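PDB 5ISU: Lmo0135 protein, which probably captures peptides outside the cell as the substrate-binding component of an ABC transporter. Local coordinates for residues A[52-57]-A[492-497]; A[81-86]-A[198-203]; A[29-34]-A[47-52]; A[247-252]-A[479-484]. All blocks are in the same frame, centred on the assembly; numbering follows the deposited sequence.

In the fold
From the N terminus, contact 3 comes first: 29-34 meets 47-52 at the end of helix 39-48, closing a short loop. Contact 1 opens at L52, where contact 3 ends, and joins the loop 52-57 to the segment 492-497 close to the C terminus, so that most of the chain lies within its loop. Contacts 2 and 4 are both nested there, one following the other. Contact 2 ties the loop after strand 74-79 to the one before strand 208-213, and contact 4 sets strand 248-263 against helix 481-484. Contact 1 touches the other three, whereas contact 4 touches neither contact 2 nor contact 3. The C-terminal residues thus pack back onto early parts of the fold.

Contact 1. Residues A[52-57]-A[492-497]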
loop_
_atom_site.group_PDB
_atom_site.type_symbol
_atom_site.label_atom_id
_atom_site.label_comp_id
_atom_site.label_asym_id
_atom_site.label_seq_id
_atom_site.Cartn_x
_atom_site.Cartn_y
_atom_site.Cartn_z
ATOM N N LEU A 52 -8.903 1.121 -15.017
ATOM C CA LEU A 52 -9.957 0.356 -15.694
ATOM C C LEU A 52 -11.079 0.100 -14.685
ATOM O O LEU A 52 -12.259 0.233 -15.005
ATOM C CB LEU A 52 -9.430 -0.966 -16.236
ATOM C CG LEU A 52 -8.356 -0.852 -17.318
ATOM C CD1 LEU A 52 -7.776 -2.223 -17.636
ATOM C CD2 LEU A 52 -8.908 -0.192 -18.570
ATOM N N PHE A 53 -10.680 -0.273 -13.468
ATOM C CA PHE A 53 -11.598 -0.545 -12.368
ATOM C C PHE A 53 -11.045 0.113 -11.123
ATOM O O PHE A 53 -9.831 0.291 -11.009
ATOM C CB PHE A 53 -11.709 -2.042 -12.121
ATOM C CG PHE A 53 -12.248 -2.809 -13.291
ATOM C CD1 PHE A 53 -11.400 -3.253 -14.284
ATOM C CD2 PHE A 53 -13.606 -3.081 -13.392
ATOM C CE1 PHE A 53 -11.892 -3.971 -15.365
ATOM C CE2 PHE A 53 -14.110 -3.786 -14.463
ATOM C CZ PHE A 53 -13.250 -4.240 -15.458
ATOM N N TRP A 54 -11.927 0.483 -10.199
ATOM C CA TRP A 54 -11.490 1.080 -8.953
ATOM C C TRP A 54 -11.040 -0.049 -8.023
ATOM O O TRP A 54 -11.801 -0.941 -7.732
ATOM C CB TRP A 54 -12.615 1.888 -8.294
ATOM C CG TRP A 54 -13.155 3.023 -9.107
ATOM C CD1 TRP A 54 -14.381 3.098 -9.681
ATOM C CD2 TRP A 54 -12.480 4.244 -9.442
ATOM N NE1 TRP A 54 -14.531 4.294 -10.332
ATOM C CE2 TRP A 54 -13.374 5.015 -10.207
ATOM C CE3 TRP A 54 -11.219 4.758 -9.161
ATOM C CZ2 TRP A 54 -13.044 6.280 -10.697
ATOM C CZ3 TRP A 54 -10.878 6.026 -9.655
ATOM C CH2 TRP A 54 -11.779 6.761 -10.420
ATOM N N GLU A 55 -9.791 0.011 -7.578
ATOM C CA GLU A 55 -9.184 -1.003 -6.706
ATOM C C GLU A 55 -9.917 -1.238 -5.390
ATOM O O GLU A 55 -10.172 -2.376 -5.018
ATOM C CB GLU A 55 -7.716 -0.606 -6.398
ATOM C CG GLU A 55 -7.013 -1.459 -5.338
ATOM C CD GLU A 55 -5.532 -1.132 -5.163
ATOM O OE1 GLU A 55 -5.072 -0.115 -5.710
ATOM O OE2 GLU A 55 -4.826 -1.900 -4.460
ATOM N N VAL A 56 -10.248 -0.153 -4.693
ATOM C CA VAL A 56 -10.880 -0.246 -3.373
ATOM C C VAL A 56 -12.128 -1.149 -3.342
ATOM O O VAL A 56 -12.341 -1.827 -2.360
ATOM C CB VAL A 56 -11.146 1.170 -2.791
ATOM C CG1 VAL A 56 -12.328 1.834 -3.479
ATOM C CG2 VAL A 56 -11.367 1.116 -1.296
ATOM N N ASP A 57 -12.912 -1.209 -4.419
ATOM C CA ASP A 57 -14.126 -2.074 -4.452
ATOM C C ASP A 57 -14.315 -2.905 -5.731
ATOM O O ASP A 57 -15.322 -3.603 -5.874
ATOM C CB ASP A 57 -15.385 -1.224 -4.228
ATOM C CG ASP A 57 -15.534 -0.099 -5.261
ATOM O OD1 ASP A 57 -14.789 -0.085 -6.272
ATOM O OD2 ASP A 57 -16.398 0.779 -5.051
ATOM N N PHE A 492 -8.270 10.172 -1.284
ATOM C CA PHE A 492 -9.570 9.875 -1.859
ATOM C C PHE A 492 -9.430 9.130 -3.171
ATOM O O PHE A 492 -8.383 9.204 -3.845
ATOM C CB PHE A 492 -10.379 11.138 -2.101
ATOM C CG PHE A 492 -10.904 11.788 -0.852
ATOM C CD1 PHE A 492 -12.004 11.260 -0.199
ATOM C CD2 PHE A 492 -10.354 12.959 -0.378
ATOM C CE1 PHE A 492 -12.523 11.859 0.933
ATOM C CE2 PHE A 492 -10.873 13.572 0.746
ATOM C CZ PHE A 492 -11.953 13.013 1.411
ATOM N N ARG A 493 -10.514 8.444 -3.526
ATOM C CA ARG A 493 -10.600 7.655 -4.741
ATOM C C ARG A 493 -10.858 8.572 -5.897
ATOM O O ARG A 493 -10.204 8.453 -6.952
ATOM C CB ARG A 493 -11.753 6.653 -4.621
ATOM C CG ARG A 493 -11.952 5.681 -5.793
ATOM C CD ARG A 493 -13.224 4.843 -5.605
ATOM N NE ARG A 493 -14.379 5.720 -5.390
ATOM C CZ ARG A 493 -15.066 6.345 -6.342
ATOM N NH1 ARG A 493 -14.779 6.175 -7.614
ATOM N NH2 ARG A 493 -16.050 7.159 -6.009
ATOM N N ASP A 494 -11.784 9.513 -5.690
ATOM C CA ASP A 494 -12.196 10.406 -6.741
ATOM C C ASP A 494 -12.596 11.789 -6.192
ATOM O O ASP A 494 -13.679 11.976 -5.632
ATOM C CB ASP A 494 -13.368 9.764 -7.497
ATOM C CG ASP A 494 -13.730 10.502 -8.790
ATOM O OD1 ASP A 494 -13.241 11.628 -9.027
ATOM O OD2 ASP A 494 -14.516 9.942 -9.587
ATOM N N LEU A 495 -11.711 12.751 -6.418
ATOM C CA LEU A 495 -11.887 14.122 -5.968
ATOM C C LEU A 495 -12.988 14.902 -6.698
ATOM O O LEU A 495 -13.361 15.976 -6.238
ATOM C CB LEU A 495 -10.556 14.877 -6.117
ATOM C CG LEU A 495 -9.379 14.448 -5.233
ATOM C CD1 LEU A 495 -8.073 15.066 -5.700
ATOM C CD2 LEU A 495 -9.650 14.840 -3.798
ATOM N N SER A 496 -13.473 14.382 -7.834
ATOM C CA SER A 496 -14.522 15.054 -8.612
ATOM C C SER A 496 -15.861 15.063 -7.883
ATOM O O SER A 496 -16.762 15.826 -8.266
ATOM C CB SER A 496 -14.710 14.388 -9.989
ATOM O OG SER A 496 -15.232 13.078 -9.855
ATOM N N LYS A 497 -15.996 14.205 -6.859
ATOM C CA LYS A 497 -17.201 14.157 -6.017
ATOM C C LYS A 497 -17.223 15.208 -4.890
ATOM O O LYS A 497 -18.291 15.459 -4.298
ATOM C CB LYS A 497 -17.395 12.763 -5.417
ATOM C CG LYS A 497 -17.402 11.625 -6.444
ATOM C CD LYS A 497 -18.337 11.874 -7.622
ATOM C CE LYS A 497 -18.226 10.747 -8.642
ATOM N NZ LYS A 497 -18.996 11.074 -9.868
#
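One face of the W54 indole carries the guanidinium of R493, which stands almost upright on it, the two planes 83° apart. The guanidinium presents its edge: NH1 comes down to 3.2 Å from W54 CE2. R493 CZ sits 4.4 Å from the centroid of the five-membered ring and 8° off its normal, a cation-pi contact. D494 CB lies over one face of the guanidinium, while D494 OD2 approaches the indole obliquely at CZ2. The bend of the arginine chain at chi3 (54°) swings the guanidinium over the indole, while CG, 3.6 Å from W54 CE3, and CD pack on the ring. V56 CG1 closes on R493 CD at 3.8 Å, an apolar branch suited to arginine's methylenes. Next to R493, D494 forms an Asx turn: its OD1 accepts from S496 N at 3.0 Å and from S496 OG at 2.6 Å, both from one face of the carboxylate. NE of R493 is hydrogen-bonded to T485 OG1, and D494 OD2 to Y199 OH. NH1 and W54 NE1 are both donors and form no bond, so across this contact the arginine is probably held by its charge over the pi cloud and by dispersion.

Contact 2. Residues A[81-86]-A[198-203]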
loop_
_atom_site.group_PDB
_atom_site.type_symbol
_atom_site.label_atom_id
_atom_site.label_comp_id
_atom_site.label_asym_id
_atom_site.label_seq_id
_atom_site.Cartn_x
_atom_site.Cartn_y
_atom_site.Cartn_z
ATOM N N ASP A 81 -17.946 3.577 -23.919
ATOM C CA ASP A 81 -17.917 4.222 -25.227
ATOM C C ASP A 81 -17.669 5.700 -25.057
ATOM O O ASP A 81 -18.045 6.274 -24.041
ATOM C CB ASP A 81 -19.271 4.060 -25.949
ATOM C CG ASP A 81 -19.592 2.607 -26.320
ATOM O OD1 ASP A 81 -18.745 1.935 -26.950
ATOM O OD2 ASP A 81 -20.728 2.156 -26.045
ATOM N N GLY A 82 -17.053 6.318 -26.061
ATOM C CA GLY A 82 -16.830 7.766 -26.063
ATOM C C GLY A 82 -15.845 8.344 -25.064
ATOM O O GLY A 82 -15.893 9.525 -24.773
ATOM N N LEU A 83 -14.955 7.520 -24.527
ATOM C CA LEU A 83 -13.935 8.019 -23.607
ATOM C C LEU A 83 -12.894 8.835 -24.359
ATOM O O LEU A 83 -12.588 8.540 -25.507
ATOM C CB LEU A 83 -13.209 6.859 -22.947
ATOM C CG LEU A 83 -14.048 5.936 -22.079
ATOM C CD1 LEU A 83 -13.188 4.765 -21.632
ATOM C CD2 LEU A 83 -14.619 6.707 -20.882
ATOM N N THR A 84 -12.341 9.844 -23.704
ATOM C CA THR A 84 -11.286 10.648 -24.283
ATOM C C THR A 84 -10.221 10.970 -23.255
ATOM O O THR A 84 -10.449 10.885 -22.043
ATOM C CB THR A 84 -11.802 11.979 -24.847
ATOM O OG1 THR A 84 -12.414 12.745 -23.799
ATOM C CG2 THR A 84 -12.806 11.749 -25.985
ATOM N N TRP A 85 -9.048 11.314 -23.768
ATOM C CA TRP A 85 -7.917 11.765 -22.958
ATOM C C TRP A 85 -8.083 13.281 -22.808
ATOM O O TRP A 85 -8.960 13.869 -23.463
ATOM C CB TRP A 85 -6.576 11.477 -23.656
ATOM C CG TRP A 85 -6.274 10.064 -23.801
ATOM C CD1 TRP A 85 -6.441 9.301 -24.915
ATOM C CD2 TRP A 85 -5.750 9.194 -22.786
ATOM N NE1 TRP A 85 -6.043 8.013 -24.667
ATOM C CE2 TRP A 85 -5.615 7.917 -23.364
ATOM C CE3 TRP A 85 -5.378 9.375 -21.449
ATOM C CZ2 TRP A 85 -5.115 6.819 -22.657
ATOM C CZ3 TRP A 85 -4.878 8.284 -20.737
ATOM C CH2 TRP A 85 -4.749 7.014 -21.355
ATOM N N HIS A 86 -7.228 13.917 -21.996
ATOM C CA HIS A 86 -7.336 15.371 -21.739
ATOM C C HIS A 86 -7.130 16.284 -22.950
ATOM O O HIS A 86 -7.613 17.407 -22.963
ATOM C CB HIS A 86 -6.406 15.810 -20.594
ATOM C CG HIS A 86 -6.752 15.192 -19.280
ATOM N ND1 HIS A 86 -5.817 14.936 -18.299
ATOM C CD2 HIS A 86 -7.924 14.696 -18.821
ATOM C CE1 HIS A 86 -6.411 14.363 -17.272
ATOM N NE2 HIS A 86 -7.692 14.207 -17.562
ATOM N N ASP A 198 -15.030 16.439 -19.611
ATOM C CA ASP A 198 -15.523 15.182 -20.200
ATOM C C ASP A 198 -15.108 13.940 -19.407
ATOM O O ASP A 198 -15.072 12.842 -19.953
ATOM C CB ASP A 198 -15.056 15.084 -21.647
ATOM C CG ASP A 198 -15.531 16.255 -22.486
ATOM O OD1 ASP A 198 -16.717 16.633 -22.377
ATOM O OD2 ASP A 198 -14.719 16.783 -23.274
ATOM N N TYR A 199 -14.765 14.128 -18.135
ATOM C CA TYR A 199 -14.418 13.008 -17.247
ATOM C C TYR A 199 -15.551 11.989 -17.309
ATOM O O TYR A 199 -16.722 12.347 -17.179
ATOM C CB TYR A 199 -14.210 13.519 -15.828
ATOM C CG TYR A 199 -13.943 12.435 -14.818
ATOM C CD1 TYR A 199 -12.837 11.602 -14.949
ATOM C CD2 TYR A 199 -14.763 12.273 -13.705
ATOM C CE1 TYR A 199 -12.587 10.608 -14.019
ATOM C CE2 TYR A 199 -14.492 11.315 -12.759
ATOM C CZ TYR A 199 -13.396 10.469 -12.926
ATOM O OH TYR A 199 -13.134 9.481 -11.995
ATOM N N PHE A 200 -15.209 10.720 -17.484
ATOM C CA PHE A 200 -16.241 9.693 -17.701
ATOM C C PHE A 200 -17.318 9.588 -16.616
ATOM O O PHE A 200 -18.448 9.244 -16.918
ATOM C CB PHE A 200 -15.616 8.304 -17.897
ATOM C CG PHE A 200 -15.193 7.653 -16.621
ATOM C CD1 PHE A 200 -13.934 7.868 -16.093
ATOM C CD2 PHE A 200 -16.080 6.839 -15.921
ATOM C CE1 PHE A 200 -13.565 7.284 -14.892
ATOM C CE2 PHE A 200 -15.718 6.247 -14.721
ATOM C CZ PHE A 200 -14.460 6.474 -14.208
ATOM N N ASP A 201 -16.984 9.856 -15.367
ATOM C CA ASP A 201 -17.974 9.625 -14.319
ATOM C C ASP A 201 -18.830 10.852 -13.995
ATOM O O ASP A 201 -19.630 10.805 -13.051
ATOM C CB ASP A 201 -17.304 9.093 -13.037
ATOM C CG ASP A 201 -18.228 8.198 -12.225
ATOM O OD1 ASP A 201 -18.955 7.393 -12.843
ATOM O OD2 ASP A 201 -18.202 8.263 -10.979
ATOM N N GLY A 202 -18.665 11.927 -14.773
ATOM C CA GLY A 202 -19.434 13.144 -14.591
ATOM C C GLY A 202 -18.519 14.323 -14.385
ATOM O O GLY A 202 -17.447 14.209 -13.790
ATOM N N LYS A 203 -18.970 15.472 -14.853
ATOM C CA LYS A 203 -18.215 16.718 -14.765
ATOM C C LYS A 203 -17.853 17.048 -13.299
ATOM O O LYS A 203 -18.733 17.146 -12.463
ATOM C CB LYS A 203 -19.060 17.862 -15.383
ATOM C CG LYS A 203 -18.383 19.233 -15.395
ATOM C CD LYS A 203 -19.370 20.309 -15.810
ATOM C CE LYS A 203 -18.781 21.700 -15.630
ATOM N NZ LYS A 203 -19.802 22.758 -15.873
HETATM O O HOH W 1 -12.426 15.419 -24.471
HETATM O O HOH W 2 -13.133 10.758 -20.830
#
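L83 and F200 lie side by side with their side chains pointing the same way, whereas T84 and D198 meet at a slant with water between them. In the first pair the leucine branch CD2 reaches F200 CB at 3.5 Å, so the touch falls on the root of the phenylalanine and the ring itself is met only obliquely. F200 has CG between its backbone N and carbonyl carbon (chi1 79°), which carries the ring away from the 81-86 segment and toward A50; D201 CB lies over one ring face. In the second pair T84 OG1 comes no closer than 4.1 Å to D198 CB, and two waters make the polar links. One is bonded to T84 OG1 at 2.8 Å and donates to D198 OD2 at 2.9 Å. The other accepts from T84 N at 3.1 Å and donates to D198 O at 3.0 Å. Short polar side chains suit a place where water bridges the segments. The 198-203 loop turns back through a type I beta turn, closed by G202 N to Y199 O at 3.1 Å; glycine suits its end because a CB at G202's backbone angles would be jammed against O of D201. With no direct hydrogen bond between the segments, the polar link of this surface contact runs through solvent, and the closest direct touch is apolar.

Contact 3. Residues A[29-34]-A[47-52]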
loop_
_atom_site.group_PDB
_atom_site.type_symbol
_atom_site.label_atom_id
_atom_site.label_comp_id
_atom_site.label_asym_id
_atom_site.label_seq_id
_atom_site.Cartn_x
_atom_site.Cartn_y
_atom_site.Cartn_z
ATOM N N GLU A 29 7.547 12.333 -7.981
ATOM C CA GLU A 29 8.605 11.821 -8.862
ATOM C C GLU A 29 7.983 11.819 -10.270
ATOM O O GLU A 29 7.306 12.778 -10.622
ATOM C CB GLU A 29 9.110 10.454 -8.380
ATOM C CG GLU A 29 9.719 10.504 -6.979
ATOM C CD GLU A 29 10.183 9.144 -6.469
ATOM O OE1 GLU A 29 10.552 8.272 -7.289
ATOM O OE2 GLU A 29 10.202 8.952 -5.232
ATOM N N VAL A 30 8.163 10.769 -11.064
ATOM C CA VAL A 30 7.597 10.756 -12.410
ATOM C C VAL A 30 6.089 10.427 -12.379
ATOM O O VAL A 30 5.696 9.324 -11.998
ATOM C CB VAL A 30 8.347 9.745 -13.290
ATOM C CG1 VAL A 30 7.818 9.780 -14.715
ATOM C CG2 VAL A 30 9.843 10.045 -13.270
ATOM N N ILE A 31 5.250 11.376 -12.799
ATOM C CA ILE A 31 3.791 11.175 -12.804
ATOM C C ILE A 31 3.370 10.356 -14.038
ATOM O O ILE A 31 2.913 10.896 -15.060
ATOM C CB ILE A 31 3.032 12.516 -12.730
ATOM C CG1 ILE A 31 3.624 13.379 -11.597
ATOM C CG2 ILE A 31 1.539 12.259 -12.512
ATOM C CD1 ILE A 31 3.031 14.763 -11.473
ATOM N N ASN A 32 3.533 9.042 -13.909
ATOM C CA ASN A 32 3.248 8.087 -14.978
ATOM C C ASN A 32 2.960 6.751 -14.283
ATOM O O ASN A 32 3.823 6.223 -13.576
ATOM C CB ASN A 32 4.461 7.997 -15.925
ATOM C CG ASN A 32 4.193 7.146 -17.167
ATOM O OD1 ASN A 32 3.725 6.011 -17.085
ATOM N ND2 ASN A 32 4.516 7.693 -18.320
ATOM N N PRO A 33 1.751 6.200 -14.480
ATOM C CA PRO A 33 1.350 4.965 -13.792
ATOM C C PRO A 33 2.196 3.732 -14.046
ATOM O O PRO A 33 2.087 2.763 -13.300
ATOM C CB PRO A 33 -0.080 4.742 -14.274
ATOM C CG PRO A 33 -0.182 5.476 -15.540
ATOM C CD PRO A 33 0.687 6.680 -15.385
ATOM N N ASN A 34 2.993 3.739 -15.106
ATOM C CA ASN A 34 3.902 2.614 -15.359
ATOM C C ASN A 34 5.065 2.611 -14.348
ATOM O O ASN A 34 5.740 1.610 -14.210
ATOM C CB ASN A 34 4.482 2.665 -16.794
ATOM C CG ASN A 34 3.491 2.232 -17.862
ATOM O OD1 ASN A 34 2.311 2.066 -17.608
ATOM N ND2 ASN A 34 3.988 2.035 -19.075
ATOM N N ALA A 47 -5.602 11.733 -9.277
ATOM C CA ALA A 47 -6.389 12.848 -9.770
ATOM C C ALA A 47 -6.259 13.021 -11.283
ATOM O O ALA A 47 -7.184 13.454 -11.924
ATOM C CB ALA A 47 -5.968 14.124 -9.071
ATOM N N VAL A 48 -5.128 12.633 -11.849
ATOM C CA VAL A 48 -4.855 12.856 -13.268
ATOM C C VAL A 48 -5.206 11.682 -14.166
ATOM O O VAL A 48 -5.621 11.896 -15.306
ATOM C CB VAL A 48 -3.378 13.269 -13.454
ATOM C CG1 VAL A 48 -3.026 13.467 -14.922
ATOM C CG2 VAL A 48 -3.110 14.542 -12.651
ATOM N N TYR A 49 -5.050 10.457 -13.658
ATOM C CA TYR A 49 -5.344 9.247 -14.418
ATOM C C TYR A 49 -6.450 8.392 -13.808
ATOM O O TYR A 49 -6.487 8.184 -12.611
ATOM C CB TYR A 49 -4.100 8.369 -14.490
ATOM C CG TYR A 49 -2.934 8.944 -15.266
ATOM C CD1 TYR A 49 -2.030 9.824 -14.666
ATOM C CD2 TYR A 49 -2.702 8.562 -16.587
ATOM C CE1 TYR A 49 -0.943 10.316 -15.369
ATOM C CE2 TYR A 49 -1.627 9.057 -17.296
ATOM C CZ TYR A 49 -0.752 9.922 -16.681
ATOM O OH TYR A 49 0.294 10.399 -17.389
ATOM N N ALA A 50 -7.312 7.859 -14.667
ATOM C CA ALA A 50 -8.365 6.956 -14.268
ATOM C C ALA A 50 -7.912 5.488 -14.524
ATOM O O ALA A 50 -7.174 5.224 -15.479
ATOM C CB ALA A 50 -9.621 7.262 -15.052
ATOM N N PRO A 51 -8.338 4.538 -13.660
ATOM C CA PRO A 51 -8.019 3.118 -13.864
ATOM C C PRO A 51 -9.128 2.382 -14.656
ATOM O O PRO A 51 -10.175 2.961 -14.935
ATOM C CB PRO A 51 -7.979 2.595 -12.437
ATOM C CG PRO A 51 -9.093 3.363 -11.771
ATOM C CD PRO A 51 -9.038 4.749 -12.372
ATOM N N LEU A 52 -8.903 1.121 -15.017
ATOM C CA LEU A 52 -9.957 0.356 -15.694
ATOM C C LEU A 52 -11.079 0.100 -14.685
ATOM O O LEU A 52 -12.259 0.233 -15.005
ATOM C CB LEU A 52 -9.430 -0.966 -16.236
ATOM C CG LEU A 52 -8.356 -0.852 -17.318
ATOM C CD1 LEU A 52 -7.776 -2.223 -17.636
ATOM C CD2 LEU A 52 -8.908 -0.192 -18.570
#
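P33 and Y49, whose CA atoms are 8.0 Å apart, face each other where Y49 is the first residue to leave helix 39-48, and no hydrogen bond joins the two segments. P33 CD stands over the centre of the tyrosine ring, 3.8 Å from the centroid and 11° off the normal. This is a CH-pi contact well suited to proline, whose CD is bonded to the amide nitrogen and so carries hydrogens that are somewhat positive. Y49 keeps CG anti to its carbonyl carbon (chi1 -66°), which sends the ring toward the 29-34 segment, and chi2 (84°) turns a face to the proline. I31 adds a looser apolar touch, its CG2 being 4.3 Å from Y49 CE1, and its side chain also packs on I44 of the helix. The tyrosine OH comes 3.5 Å from I31 O, although that pair is not a hydrogen bond. I31 is the centre of an inverse gamma turn, closed by a weak bond from N32 N to V30 O. The CB of N32 points away from 47-52; its ND2 is bonded to N171 OD1, and its OD1 takes N34 N at 3.1 Å on a lone pair in the carbonyl plane. An asparagine whose side-chain oxygen accepts from the second residue on, with proline between, forms an Asx-Pro turn, here presenting its proline to an aromatic ring at a helix end.

Contact 4. Residues A[247-252]-A[479-484]; sequences AVNIIT and GGQKAA
Van der Waals packing between I251 and Q481 carries most of this contact. The two side chains approach from opposite directions, and the end of the isoleucine meets the amide of the glutamine: I251 CD1 is 3.6 Å from Q481 CD, and I251 CG1 is 3.7 Å from Q481 NE2. With chi1 at 67°, the CG of Q481 is flanked by both backbone neighbours of CA, and the chain then runs extended, which brings its amide across to the strand. Its aliphatic part suits the neighbourhood, since the side chain also packs on L474 and F492. Among polar groups the approach is loose. N249 ND2 stays 4.0 Å from Q481 OE1, too far for a hydrogen bond, and the two amide planes are 67° apart. N249 OD1 is weakly hydrogen-bonded to S476 OG. Backbone bonding within 479-484 shapes the other side: A484 N donates to G480 O at 2.9 Å, closing the first turn of helix 481-484. G480 occupies the N-cap position with a positive phi, which glycine adopts easily. N249 and I251 point toward this helix while I250 between them points away onto helix 239-245, the alternation of a beta strand with neighbours on both faces. Strand 248-263 pairs antiparallel with 462-475, and the short helix thus packs on one end of a long ribbon that probably connects two lobes, as in related solute-binding proteins.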
loop_
_atom_site.group_PDB
_atom_site.type_symbol
_atom_site.label_atom_id
_atom_site.label_comp_id
_atom_site.label_asym_id
_atom_site.label_seq_id
_atom_site.Cartn_x
_atom_site.Cartn_y
_atom_site.Cartn_z
ATOM N N ALA A 247 -12.761 24.881 11.764
ATOM C CA ALA A 247 -13.881 24.067 11.317
ATOM C C ALA A 247 -13.398 23.026 10.299
ATOM O O ALA A 247 -13.260 23.323 9.124
ATOM C CB ALA A 247 -14.982 24.942 10.726
ATOM N N VAL A 248 -13.106 21.823 10.783
ATOM C CA VAL A 248 -12.678 20.716 9.931
ATOM C C VAL A 248 -13.354 19.423 10.369
ATOM O O VAL A 248 -13.610 19.205 11.557
ATOM C CB VAL A 248 -11.144 20.461 9.958
ATOM C CG1 VAL A 248 -10.361 21.690 9.504
ATOM C CG2 VAL A 248 -10.687 20.000 11.338
ATOM N N ASN A 249 -13.631 18.570 9.397
ATOM C CA ASN A 249 -14.185 17.267 9.668
ATOM C C ASN A 249 -12.991 16.297 9.653
ATOM O O ASN A 249 -12.163 16.330 8.732
ATOM C CB ASN A 249 -15.240 16.905 8.608
ATOM C CG ASN A 249 -16.459 17.843 8.642
ATOM O OD1 ASN A 249 -16.872 18.341 9.699
ATOM N ND2 ASN A 249 -17.046 18.065 7.484
ATOM N N ILE A 250 -12.874 15.483 10.695
ATOM C CA ILE A 250 -11.809 14.511 10.778
ATOM C C ILE A 250 -12.356 13.192 10.292
ATOM O O ILE A 250 -13.418 12.767 10.737
ATOM C CB ILE A 250 -11.295 14.364 12.209
ATOM C CG1 ILE A 250 -10.766 15.712 12.720
ATOM C CG2 ILE A 250 -10.212 13.298 12.283
ATOM C CD1 ILE A 250 -9.650 16.294 11.878
ATOM N N ILE A 251 -11.636 12.559 9.365
ATOM C CA ILE A 251 -12.054 11.286 8.791
ATOM C C ILE A 251 -10.984 10.237 9.079
ATOM O O ILE A 251 -9.815 10.442 8.769
ATOM C CB ILE A 251 -12.223 11.386 7.266
ATOM C CG1 ILE A 251 -12.979 12.660 6.879
ATOM C CG2 ILE A 251 -12.955 10.158 6.750
ATOM C CD1 ILE A 251 -12.976 12.942 5.395
ATOM N N THR A 252 -11.417 9.120 9.647
ATOM C CA THR A 252 -10.560 8.005 10.008
ATOM C C THR A 252 -11.048 6.759 9.253
ATOM O O THR A 252 -12.216 6.413 9.321
ATOM C CB THR A 252 -10.616 7.767 11.516
ATOM O OG1 THR A 252 -10.148 8.942 12.193
ATOM C CG2 THR A 252 -9.751 6.567 11.917
ATOM N N GLY A 479 -18.233 19.373 1.031
ATOM C CA GLY A 479 -19.058 18.187 1.181
ATOM C C GLY A 479 -18.635 17.122 0.185
ATOM O O GLY A 479 -17.696 17.320 -0.608
ATOM N N GLY A 480 -19.322 15.982 0.257
ATOM C CA GLY A 480 -19.119 14.856 -0.656
ATOM C C GLY A 480 -18.020 13.870 -0.339
ATOM O O GLY A 480 -17.630 13.093 -1.206
ATOM N N GLN A 481 -17.530 13.871 0.897
ATOM C CA GLN A 481 -16.451 12.959 1.290
ATOM C C GLN A 481 -16.851 11.476 1.173
ATOM O O GLN A 481 -16.013 10.631 0.843
ATOM C CB GLN A 481 -15.958 13.276 2.708
ATOM C CG GLN A 481 -16.963 12.999 3.827
ATOM C CD GLN A 481 -16.555 13.608 5.171
ATOM O OE1 GLN A 481 -16.251 14.807 5.269
ATOM N NE2 GLN A 481 -16.608 12.799 6.229
ATOM N N LYS A 482 -18.125 11.171 1.425
ATOM C CA LYS A 482 -18.635 9.791 1.357
ATOM C C LYS A 482 -18.472 9.268 -0.088
ATOM O O LYS A 482 -17.866 8.236 -0.332
ATOM C CB LYS A 482 -20.116 9.765 1.782
ATOM C CG LYS A 482 -20.527 8.576 2.644
ATOM C CD LYS A 482 -21.941 8.784 3.209
ATOM C CE LYS A 482 -22.133 8.132 4.579
ATOM N NZ LYS A 482 -21.849 6.669 4.623
ATOM N N ALA A 483 -18.957 10.068 -1.023
ATOM C CA ALA A 483 -18.924 9.766 -2.434
ATOM C C ALA A 483 -17.504 9.774 -3.003
ATOM O O ALA A 483 -17.201 8.988 -3.897
ATOM C CB ALA A 483 -19.815 10.747 -3.199
ATOM N N ALA A 484 -16.632 10.637 -2.488
ATOM C CA ALA A 484 -15.254 10.682 -2.984
ATOM C C ALA A 484 -14.438 9.454 -2.533
ATOM O O ALA A 484 -13.404 9.139 -3.127
ATOM C CB ALA A 484 -14.583 11.970 -2.567
#